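Malonyl CoA-acyl carrier protein transacylase (Mycobacterium tuberculosis, PDB 2QC3) catalyses the transfer of the malonyl group from malonyl-CoA to holo-acyl carrier protein, supplying malonyl-ACP for fatty acid biosynthesis. Local coordinates at residues T14-S19 and G46-T51; W34-A38 and A107-A112; V65-L69 and I96-I101; A102-A106 and N212-A216. One frame throughout, in Å; residues are numbered along the deposited sequence.

How the contacts relate
Contact 3, the buried pairing of helices 57-77 and 94-101, has its centre about 9 Å from that of the chain. Contact 2 is likewise helix packing, whereas contacts 1 and 4 are made largely by loops at its margins. Contacts 2 and 4 touch contact 3, their centres about 10 and 11 Å from its own, and meet each other through helix 107-125. Contact 1 is centred about 18 Å from contact 3, but Met17 and Leu18 reach Ala67 of helix 57-77. Along the chain both segments of contact 3 lie between the two of contact 2, which interleaves with contacts 1 and 4. Distant segments thus gather around helix 57-77 and the helix following Ser92, an active-site residue by similarity.

Contact 1 of 4, residues T14-S19 and G46-T51; sequences TEGMLS and GTTAST
Glu15 and Thr51 cross at about a right angle, the carboxylate of the one taking both the hydroxyl and the backbone N of the other. Two donors of one residue converge on Glu15 OE1: Thr51 N at 3.1 Å, 16° out of the carboxylate plane, and Thr51 OG1 at 3.0 Å, tilted 32° out of it, both on the anti side. Glu15 CG lies between its own backbone N and carbonyl carbon (chi1 50°), and from there the chain extends to the start of helix 51-54, where Ser50 is the N-cap and its OG caps Glu53 N. A weak bond from Glu15 N to Thr51 OG1 closes the pairing from the backbone side. Two overlapping beta turns, type II from Thr14 to Met17 and type I from Gly16 to Ser19, fold the loop after strand 2-7 over the end of helix 42-47. There Leu18 N donates to Gly46 O at 2.9 Å, and the leucine branch settles against the glycine, CG 3.8 Å from Gly46 CA. A water joins Ser19 OG to Thr47 O, while Ser19 OG also lies 3.7 Å from Thr47 CG2. The Thr47 hydroxyl is bonded instead to Ala43 O.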
loop_
_atom_site.group_PDB
_atom_site.type_symbol
_atom_site.label_atom_id
_atom_site.label_comp_id
_atom_site.label_asym_id
_atom_site.label_seq_id
_atom_site.Cartn_x
_atom_site.Cartn_y
_atom_site.Cartn_z
ATOM N N THR A 14 -10.922 -6.980 3.078
ATOM C CA THR A 14 -12.050 -7.591 3.780
ATOM C C THR A 14 -12.845 -8.469 2.816
ATOM O O THR A 14 -12.906 -8.188 1.618
ATOM C CB THR A 14 -13.002 -6.521 4.359
ATOM O OG1 THR A 14 -13.469 -5.671 3.304
ATOM C CG2 THR A 14 -12.288 -5.676 5.400
ATOM N N GLU A 15 -13.459 -9.529 3.336
ATOM C CA GLU A 15 -14.245 -10.425 2.494
ATOM C C GLU A 15 -15.317 -9.665 1.714
ATOM O O GLU A 15 -15.921 -8.717 2.222
ATOM C CB GLU A 15 -14.881 -11.535 3.342
ATOM C CG GLU A 15 -15.620 -11.055 4.580
ATOM C CD GLU A 15 -16.090 -12.206 5.460
ATOM O OE1 GLU A 15 -15.236 -12.975 5.960
ATOM O OE2 GLU A 15 -17.317 -12.344 5.651
ATOM N N GLY A 16 -15.530 -10.076 0.467
ATOM C CA GLY A 16 -16.519 -9.432 -0.378
ATOM C C GLY A 16 -16.136 -8.035 -0.832
ATOM O O GLY A 16 -16.963 -7.319 -1.395
ATOM N N MET A 17 -14.883 -7.647 -0.603
ATOM C CA MET A 17 -14.406 -6.318 -0.984
ATOM C C MET A 17 -14.567 -5.977 -2.470
ATOM O O MET A 17 -14.649 -4.804 -2.834
ATOM C CB MET A 17 -12.938 -6.150 -0.573
ATOM C CG MET A 17 -11.986 -7.168 -1.186
ATOM S SD MET A 17 -10.297 -7.024 -0.553
ATOM C CE MET A 17 -9.653 -5.756 -1.637
ATOM N N LEU A 18 -14.617 -6.992 -3.327
ATOM C CA LEU A 18 -14.766 -6.755 -4.760
ATOM C C LEU A 18 -16.208 -6.834 -5.256
ATOM O O LEU A 18 -16.506 -6.405 -6.372
ATOM C CB LEU A 18 -13.928 -7.756 -5.557
ATOM C CG LEU A 18 -12.407 -7.661 -5.493
ATOM C CD1 LEU A 18 -11.808 -8.646 -6.487
ATOM C CD2 LEU A 18 -11.966 -6.242 -5.819
ATOM N N SER A 19 -17.096 -7.384 -4.432
ATOM C CA SER A 19 -18.503 -7.529 -4.809
ATOM C C SER A 19 -19.117 -6.278 -5.420
ATOM O O SER A 19 -19.631 -6.309 -6.536
ATOM C CB SER A 19 -19.333 -7.958 -3.599
ATOM O OG SER A 19 -18.953 -9.252 -3.180
ATOM N N GLY A 46 -12.004 -12.169 -3.830
ATOM C CA GLY A 46 -12.542 -10.885 -3.422
ATOM C C GLY A 46 -14.034 -10.851 -3.153
ATOM O O GLY A 46 -14.563 -9.821 -2.735
ATOM N N THR A 47 -14.722 -11.965 -3.387
ATOM C CA THR A 47 -16.161 -12.010 -3.158
ATOM C C THR A 47 -16.580 -13.019 -2.093
ATOM O O THR A 47 -17.126 -12.641 -1.057
ATOM C CB THR A 47 -16.936 -12.321 -4.466
ATOM O OG1 THR A 47 -16.470 -13.555 -5.029
ATOM C CG2 THR A 47 -16.744 -11.203 -5.473
ATOM N N THR A 48 -16.306 -14.297 -2.336
ATOM C CA THR A 48 -16.691 -15.352 -1.400
ATOM C C THR A 48 -15.662 -15.728 -0.331
ATOM O O THR A 48 -16.033 -16.016 0.806
ATOM C CB THR A 48 -17.090 -16.633 -2.161
ATOM O OG1 THR A 48 -15.996 -17.070 -2.975
ATOM C CG2 THR A 48 -18.297 -16.367 -3.047
ATOM N N ALA A 49 -14.380 -15.731 -0.688
ATOM C CA ALA A 49 -13.324 -16.095 0.257
ATOM C C ALA A 49 -13.502 -15.442 1.625
ATOM O O ALA A 49 -14.049 -14.346 1.738
ATOM C CB ALA A 49 -11.957 -15.734 -0.320
ATOM N N SER A 50 -13.028 -16.127 2.662
ATOM C CA SER A 50 -13.129 -15.629 4.030
ATOM C C SER A 50 -12.020 -14.631 4.345
ATOM O O SER A 50 -10.909 -14.732 3.824
ATOM C CB SER A 50 -13.049 -16.792 5.017
ATOM O OG SER A 50 -11.787 -17.428 4.934
ATOM N N THR A 51 -12.328 -13.668 5.207
ATOM C CA THR A 51 -11.357 -12.655 5.597
ATOM C C THR A 51 -10.053 -13.315 6.027
ATOM O O THR A 51 -8.973 -12.758 5.845
ATOM C CB THR A 51 -11.889 -11.793 6.761
ATOM O OG1 THR A 51 -13.020 -11.035 6.315
ATOM C CG2 THR A 51 -10.814 -10.838 7.258
HETATM O O HOH W 1 -19.201 -11.541 -2.242
#

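Contact 2 of 4, residues W34-A38 and A107-A112; sequences WSKAA and ADDAVA
The C-terminal end of helix 27-37 comes up against the first turns of helix 107-125, with Ala38 CA only 4.0 Å from Ala112 CA and Trp34 CA 5.2 Å from Asp108 CA. This is helix-to-helix packing in the acyltransferase domain, made close by small residues at one end and filled by an indole at the other. A methyl of Val111 sits over one face of the Trp34 ring in a CH-pi contact, CG2 lying 4.2 Å from the centroid of the five-membered ring and 28° off its normal. Val111 CG2 is anti to the carbonyl carbon, which turns this branch to the indole and leaves CG1 between Ala38 CB and Trp34 CB. CZ2 of the six-membered ring of Trp34 meets Ala107 CB at 3.5 Å, while CD1 of the five-membered ring comes obliquely to Asp108 CA at 3.4 Å. The six-membered ring reaches Leu69 of helix 57-77, and the side chain also touches Leu70, so the tryptophan links a third helix to the pair. At the alanine end the methyl groups do the packing: Ala37 CB faces the carbonyl oxygen of Asp108 and lies 3.8 Å from Ala112 CB.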
loop_
_atom_site.group_PDB
_atom_site.type_symbol
_atom_site.label_atom_id
_atom_site.label_comp_id
_atom_site.label_asym_id
_atom_site.label_seq_id
_atom_site.Cartn_x
_atom_site.Cartn_y
_atom_site.Cartn_z
ATOM N N TRP A 34 -6.936 -10.264 -14.917
ATOM C CA TRP A 34 -5.974 -10.109 -13.831
ATOM C C TRP A 34 -5.768 -11.412 -13.068
ATOM O O TRP A 34 -4.680 -11.667 -12.542
ATOM C CB TRP A 34 -6.428 -8.995 -12.876
ATOM C CG TRP A 34 -6.480 -7.645 -13.538
ATOM C CD1 TRP A 34 -5.919 -7.301 -14.732
ATOM C CD2 TRP A 34 -7.115 -6.458 -13.037
ATOM N NE1 TRP A 34 -6.160 -5.978 -15.008
ATOM C CE2 TRP A 34 -6.889 -5.434 -13.984
ATOM C CE3 TRP A 34 -7.844 -6.160 -11.879
ATOM C CZ2 TRP A 34 -7.372 -4.131 -13.814
ATOM C CZ3 TRP A 34 -8.325 -4.858 -11.708
ATOM C CH2 TRP A 34 -8.082 -3.861 -12.672
ATOM N N SER A 35 -6.814 -12.232 -13.006
ATOM C CA SER A 35 -6.730 -13.517 -12.326
ATOM C C SER A 35 -5.756 -14.402 -13.089
ATOM O O SER A 35 -5.082 -15.252 -12.510
ATOM C CB SER A 35 -8.098 -14.200 -12.283
ATOM O OG SER A 35 -8.940 -13.600 -11.322
ATOM N N LYS A 36 -5.695 -14.189 -14.398
ATOM C CA LYS A 36 -4.813 -14.953 -15.264
ATOM C C LYS A 36 -3.375 -14.485 -15.089
ATOM O O LYS A 36 -2.469 -15.297 -14.921
ATOM C CB LYS A 36 -5.238 -14.781 -16.722
ATOM C CG LYS A 36 -4.486 -15.659 -17.706
ATOM C CD LYS A 36 -5.026 -15.459 -19.114
ATOM C CE LYS A 36 -4.289 -16.313 -20.127
ATOM N NZ LYS A 36 -4.815 -16.094 -21.510
ATOM N N ALA A 37 -3.180 -13.170 -15.128
ATOM C CA ALA A 37 -1.854 -12.572 -14.980
ATOM C C ALA A 37 -1.218 -12.919 -13.638
ATOM O O ALA A 37 -0.008 -13.109 -13.551
ATOM C CB ALA A 37 -1.947 -11.050 -15.134
ATOM N N ALA A 38 -2.042 -12.995 -12.598
ATOM C CA ALA A 38 -1.573 -13.312 -11.253
ATOM C C ALA A 38 -1.789 -14.786 -10.919
ATOM O O ALA A 38 -1.485 -15.229 -9.807
ATOM C CB ALA A 38 -2.299 -12.445 -10.237
ATOM N N ALA A 107 -2.254 -2.119 -15.645
ATOM C CA ALA A 107 -3.016 -2.707 -14.546
ATOM C C ALA A 107 -2.843 -4.222 -14.426
ATOM O O ALA A 107 -2.695 -4.751 -13.323
ATOM C CB ALA A 107 -4.503 -2.367 -14.689
ATOM N N ASP A 108 -2.871 -4.920 -15.555
ATOM C CA ASP A 108 -2.713 -6.366 -15.524
ATOM C C ASP A 108 -1.326 -6.730 -15.001
ATOM O O ASP A 108 -1.185 -7.660 -14.208
ATOM C CB ASP A 108 -2.963 -6.965 -16.916
ATOM C CG ASP A 108 -1.939 -6.529 -17.947
ATOM O OD1 ASP A 108 -1.449 -5.383 -17.880
ATOM O OD2 ASP A 108 -1.639 -7.342 -18.845
ATOM N N ASP A 109 -0.306 -5.985 -15.420
ATOM C CA ASP A 109 1.047 -6.251 -14.951
ATOM C C ASP A 109 1.180 -5.871 -13.478
ATOM O O ASP A 109 1.913 -6.515 -12.729
ATOM C CB ASP A 109 2.080 -5.481 -15.783
ATOM C CG ASP A 109 2.250 -6.054 -17.184
ATOM O OD1 ASP A 109 2.105 -7.286 -17.348
ATOM O OD2 ASP A 109 2.541 -5.278 -18.117
ATOM N N ALA A 110 0.469 -4.827 -13.064
ATOM C CA ALA A 110 0.517 -4.388 -11.671
ATOM C C ALA A 110 -0.008 -5.492 -10.751
ATOM O O ALA A 110 0.613 -5.819 -9.737
ATOM C CB ALA A 110 -0.311 -3.110 -11.486
ATOM N N VAL A 111 -1.155 -6.063 -11.104
ATOM C CA VAL A 111 -1.733 -7.120 -10.286
ATOM C C VAL A 111 -0.835 -8.352 -10.230
ATOM O O VAL A 111 -0.636 -8.924 -9.161
ATOM C CB VAL A 111 -3.125 -7.519 -10.792
ATOM C CG1 VAL A 111 -3.642 -8.716 -10.005
ATOM C CG2 VAL A 111 -4.082 -6.333 -10.638
ATOM N N ALA A 112 -0.292 -8.751 -11.377
ATOM C CA ALA A 112 0.597 -9.910 -11.437
ATOM C C ALA A 112 1.880 -9.648 -10.640
ATOM O O ALA A 112 2.415 -10.554 -10.003
ATOM C CB ALA A 112 0.947 -10.233 -12.885
#

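Contact 3 of 4, residues V65-L69 and I96-I101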
loop_
_atom_site.group_PDB
_atom_site.type_symbol
_atom_site.label_atom_id
_atom_site.label_comp_id
_atom_site.label_asym_id
_atom_site.label_seq_id
_atom_site.Cartn_x
_atom_site.Cartn_y
_atom_site.Cartn_z
ATOM N N VAL A 65 -4.541 -4.606 -4.691
ATOM C CA VAL A 65 -4.176 -3.860 -5.889
ATOM C C VAL A 65 -5.302 -3.983 -6.915
ATOM O O VAL A 65 -5.631 -3.016 -7.599
ATOM C CB VAL A 65 -2.841 -4.379 -6.509
ATOM C CG1 VAL A 65 -2.626 -3.764 -7.887
ATOM C CG2 VAL A 65 -1.669 -4.015 -5.602
ATOM N N ALA A 66 -5.900 -5.172 -7.009
ATOM C CA ALA A 66 -6.997 -5.400 -7.955
ATOM C C ALA A 66 -8.197 -4.498 -7.633
ATOM O O ALA A 66 -8.780 -3.884 -8.525
ATOM C CB ALA A 66 -7.426 -6.878 -7.927
ATOM N N ALA A 67 -8.558 -4.424 -6.358
ATOM C CA ALA A 67 -9.677 -3.592 -5.926
ATOM C C ALA A 67 -9.379 -2.136 -6.264
ATOM O O ALA A 67 -10.239 -1.409 -6.777
ATOM C CB ALA A 67 -9.889 -3.739 -4.428
ATOM N N THR A 68 -8.151 -1.718 -5.980
ATOM C CA THR A 68 -7.746 -0.349 -6.252
ATOM C C THR A 68 -7.840 0.033 -7.716
ATOM O O THR A 68 -8.380 1.089 -8.055
ATOM C CB THR A 68 -6.308 -0.062 -5.757
ATOM O OG1 THR A 68 -6.295 -0.077 -4.327
ATOM C CG2 THR A 68 -5.834 1.320 -6.234
ATOM N N LEU A 69 -7.325 -0.831 -8.581
ATOM C CA LEU A 69 -7.333 -0.545 -10.001
ATOM C C LEU A 69 -8.709 -0.643 -10.654
ATOM O O LEU A 69 -8.967 0.041 -11.640
ATOM C CB LEU A 69 -6.299 -1.429 -10.710
ATOM C CG LEU A 69 -4.892 -1.218 -10.114
ATOM C CD1 LEU A 69 -3.845 -1.996 -10.910
ATOM C CD2 LEU A 69 -4.559 0.280 -10.106
ATOM N N ILE A 96 2.286 -0.349 -5.822
ATOM C CA ILE A 96 2.142 -0.972 -7.139
ATOM C C ILE A 96 0.916 -0.408 -7.850
ATOM O O ILE A 96 0.959 -0.121 -9.047
ATOM C CB ILE A 96 2.031 -2.520 -7.031
ATOM C CG1 ILE A 96 3.387 -3.102 -6.599
ATOM C CG2 ILE A 96 1.621 -3.111 -8.366
ATOM C CD1 ILE A 96 3.376 -4.606 -6.338
ATOM N N ALA A 97 -0.172 -0.246 -7.102
ATOM C CA ALA A 97 -1.400 0.316 -7.648
ATOM C C ALA A 97 -1.145 1.785 -7.992
ATOM O O ALA A 97 -1.575 2.271 -9.043
ATOM C CB ALA A 97 -2.533 0.193 -6.624
ATOM N N ALA A 98 -0.435 2.485 -7.111
ATOM C CA ALA A 98 -0.105 3.894 -7.340
ATOM C C ALA A 98 0.687 4.040 -8.637
ATOM O O ALA A 98 0.483 4.991 -9.399
ATOM C CB ALA A 98 0.708 4.446 -6.176
ATOM N N TYR A 99 1.596 3.100 -8.882
ATOM C CA TYR A 99 2.407 3.127 -10.094
ATOM C C TYR A 99 1.527 3.000 -11.329
ATOM O O TYR A 99 1.732 3.699 -12.322
ATOM C CB TYR A 99 3.437 1.994 -10.072
ATOM C CG TYR A 99 4.705 2.339 -9.338
ATOM C CD1 TYR A 99 4.672 3.110 -8.178
ATOM C CD2 TYR A 99 5.944 1.883 -9.795
ATOM C CE1 TYR A 99 5.831 3.421 -7.490
ATOM C CE2 TYR A 99 7.118 2.188 -9.108
ATOM C CZ TYR A 99 7.052 2.957 -7.960
ATOM O OH TYR A 99 8.197 3.276 -7.273
ATOM N N ALA A 100 0.551 2.101 -11.268
ATOM C CA ALA A 100 -0.360 1.906 -12.387
ATOM C C ALA A 100 -1.224 3.156 -12.554
ATOM O O ALA A 100 -1.493 3.594 -13.670
ATOM C CB ALA A 100 -1.241 0.681 -12.145
ATOM N N ILE A 101 -1.657 3.737 -11.440
ATOM C CA ILE A 101 -2.477 4.935 -11.513
ATOM C C ILE A 101 -1.674 6.043 -12.189
ATOM O O ILE A 101 -2.192 6.758 -13.042
ATOM C CB ILE A 101 -2.942 5.371 -10.105
ATOM C CG1 ILE A 101 -4.006 4.386 -9.601
ATOM C CG2 ILE A 101 -3.496 6.801 -10.141
ATOM C CD1 ILE A 101 -4.353 4.531 -8.116
#
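Helices 57-77 and 94-101 run side by side in nearly the same direction: the axes of their segments 65-69 and 96-101 are 9.5 Å apart at closest approach and cross at -28°. This near-parallel helix pair is part of the buried interior of the acyltransferase domain, and helix 94-101 is the one that follows the putative nucleophile elbow bearing Ser92, an active-site residue by similarity. Ala97 is the small residue at the middle of the interface. Its methyl points at the partner helix and receives Thr68 CG2 at 3.5 Å, with Val65 CG1 approaching it from an earlier turn at 4.2 Å. The other branch of Val65, CG2, passes alongside Ile96 CB. Thr68 turns its methyl, not its hydroxyl, to the interface: CG2 is anti to the backbone N, and OG1 has Pro270 O as its stronger partner, with Ile64 O of its own helix also within bonding distance. The side chains of Thr68 and Ile101 cross at about a right angle, Thr68 CG2 4.0 Å from Ile101 CD1. Leu69 comes in one turn on from Val65, with CG anti to its carbonyl carbon (chi1 -57°) and both terminal methyls directed at Ala100, whose CB is 3.9 Å from each. Leu69 CD2 also leans on the opposing backbone, resting 3.7 Å from Ala97 O.

Contact 4 of 4, residues A102-A106 and N212-A216; sequences AGVIA and NIATA
With chi1 at 55°, Ile105 holds CG1 between its backbone N and carbonyl carbon and CG2 anti to that carbonyl carbon, where CG2 can face the chain across the contact. Ile213 has CG1 beside its backbone N (chi1 -64°), which leaves CG2 anti to that N. Ile105 CG2 and Ile213 CG2 meet at 4.1 Å, and Thr215 CG2 lies 4.0 Å from Ile105 CG2. Beside this apolar patch two irregular stretches are joined through the backbone. Ala216 N donates to Val104 O at 3.0 Å, a bent bond with an N-H...O angle of 137°, and Thr215 CA adds a C-H...O contact to that oxygen at 3.2 Å. In return Val104 CA approaches Ala216 O at 3.3 Å, and the valine methyls lie against this same carbonyl oxygen. A water extends the junction, accepting from Ala106 N, at the N-cap position of helix 107-125, and donating to Ala214 O at 2.6 Å. The loop 102-106 begins in a Schellman motif that ends helix 94-101: Gly103, at positive phi, is its C-prime residue, and Val104 N bonds to Tyr99 O. Ile105 packs inward on Ile96, Tyr99 and Ala100 of that helix and on Ala110 of helix 107-125, Ile213 touches Asp109 and Leu113 of the latter, and Val104 and Thr215 rest on Met238 of helix 234-243, with Val104 also reaching Leu222 of strand 221-222.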
loop_
_atom_site.group_PDB
_atom_site.type_symbol
_atom_site.label_atom_id
_atom_site.label_comp_id
_atom_site.label_asym_id
_atom_site.label_seq_id
_atom_site.Cartn_x
_atom_site.Cartn_y
_atom_site.Cartn_z
ATOM N N ALA A 102 -0.398 6.150 -11.826
ATOM C CA ALA A 102 0.486 7.162 -12.393
ATOM C C ALA A 102 1.045 6.782 -13.763
ATOM O O ALA A 102 1.950 7.446 -14.269
ATOM C CB ALA A 102 1.631 7.456 -11.425
ATOM N N GLY A 103 0.521 5.704 -14.346
ATOM C CA GLY A 103 0.945 5.283 -15.671
ATOM C C GLY A 103 2.306 4.636 -15.864
ATOM O O GLY A 103 2.775 4.511 -16.995
ATOM N N VAL A 104 2.944 4.200 -14.785
ATOM C CA VAL A 104 4.251 3.573 -14.914
ATOM C C VAL A 104 4.132 2.139 -15.412
ATOM O O VAL A 104 4.972 1.672 -16.178
ATOM C CB VAL A 104 5.002 3.603 -13.569
ATOM C CG1 VAL A 104 6.300 2.811 -13.663
ATOM C CG2 VAL A 104 5.301 5.045 -13.194
ATOM N N ILE A 105 3.079 1.448 -14.981
ATOM C CA ILE A 105 2.851 0.061 -15.376
ATOM C C ILE A 105 1.378 -0.196 -15.682
ATOM O O ILE A 105 0.499 0.480 -15.147
ATOM C CB ILE A 105 3.291 -0.920 -14.257
ATOM C CG1 ILE A 105 2.589 -0.559 -12.945
ATOM C CG2 ILE A 105 4.807 -0.885 -14.087
ATOM C CD1 ILE A 105 2.964 -1.464 -11.771
ATOM N N ALA A 106 1.116 -1.183 -16.539
ATOM C CA ALA A 106 -0.252 -1.550 -16.908
ATOM C C ALA A 106 -0.927 -2.225 -15.720
ATOM O O ALA A 106 -0.256 -2.837 -14.892
ATOM C CB ALA A 106 -0.237 -2.497 -18.115
ATOM N N ASN A 212 11.138 -7.553 -16.001
ATOM C CA ASN A 212 10.557 -8.072 -17.236
ATOM C C ASN A 212 9.260 -7.379 -17.646
ATOM O O ASN A 212 8.716 -7.647 -18.716
ATOM C CB ASN A 212 10.301 -9.572 -17.093
ATOM C CG ASN A 212 11.557 -10.391 -17.284
ATOM O OD1 ASN A 212 12.021 -10.579 -18.409
ATOM N ND2 ASN A 212 12.125 -10.869 -16.184
ATOM N N ILE A 213 8.764 -6.497 -16.789
ATOM C CA ILE A 213 7.526 -5.775 -17.064
ATOM C C ILE A 213 7.789 -4.528 -17.904
ATOM O O ILE A 213 8.794 -3.852 -17.712
ATOM C CB ILE A 213 6.846 -5.338 -15.742
ATOM C CG1 ILE A 213 6.423 -6.573 -14.947
ATOM C CG2 ILE A 213 5.648 -4.450 -16.027
ATOM C CD1 ILE A 213 5.954 -6.248 -13.535
ATOM N N ALA A 214 6.882 -4.230 -18.830
ATOM C CA ALA A 214 7.006 -3.041 -19.668
ATOM C C ALA A 214 6.627 -1.829 -18.820
ATOM O O ALA A 214 5.587 -1.825 -18.160
ATOM C CB ALA A 214 6.076 -3.145 -20.886
ATOM N N THR A 215 7.465 -0.802 -18.840
ATOM C CA THR A 215 7.206 0.394 -18.052
ATOM C C THR A 215 7.220 1.673 -18.878
ATOM O O THR A 215 7.574 1.672 -20.055
ATOM C CB THR A 215 8.249 0.549 -16.930
ATOM O OG1 THR A 215 9.547 0.726 -17.512
ATOM C CG2 THR A 215 8.260 -0.688 -16.034
ATOM N N ALA A 216 6.822 2.767 -18.242
ATOM C CA ALA A 216 6.795 4.074 -18.883
ATOM C C ALA A 216 7.017 5.125 -17.805
ATOM O O ALA A 216 6.755 4.876 -16.626
ATOM C CB ALA A 216 5.456 4.295 -19.564
HETATM O O HOH W 2 3.218 -2.899 -17.824
#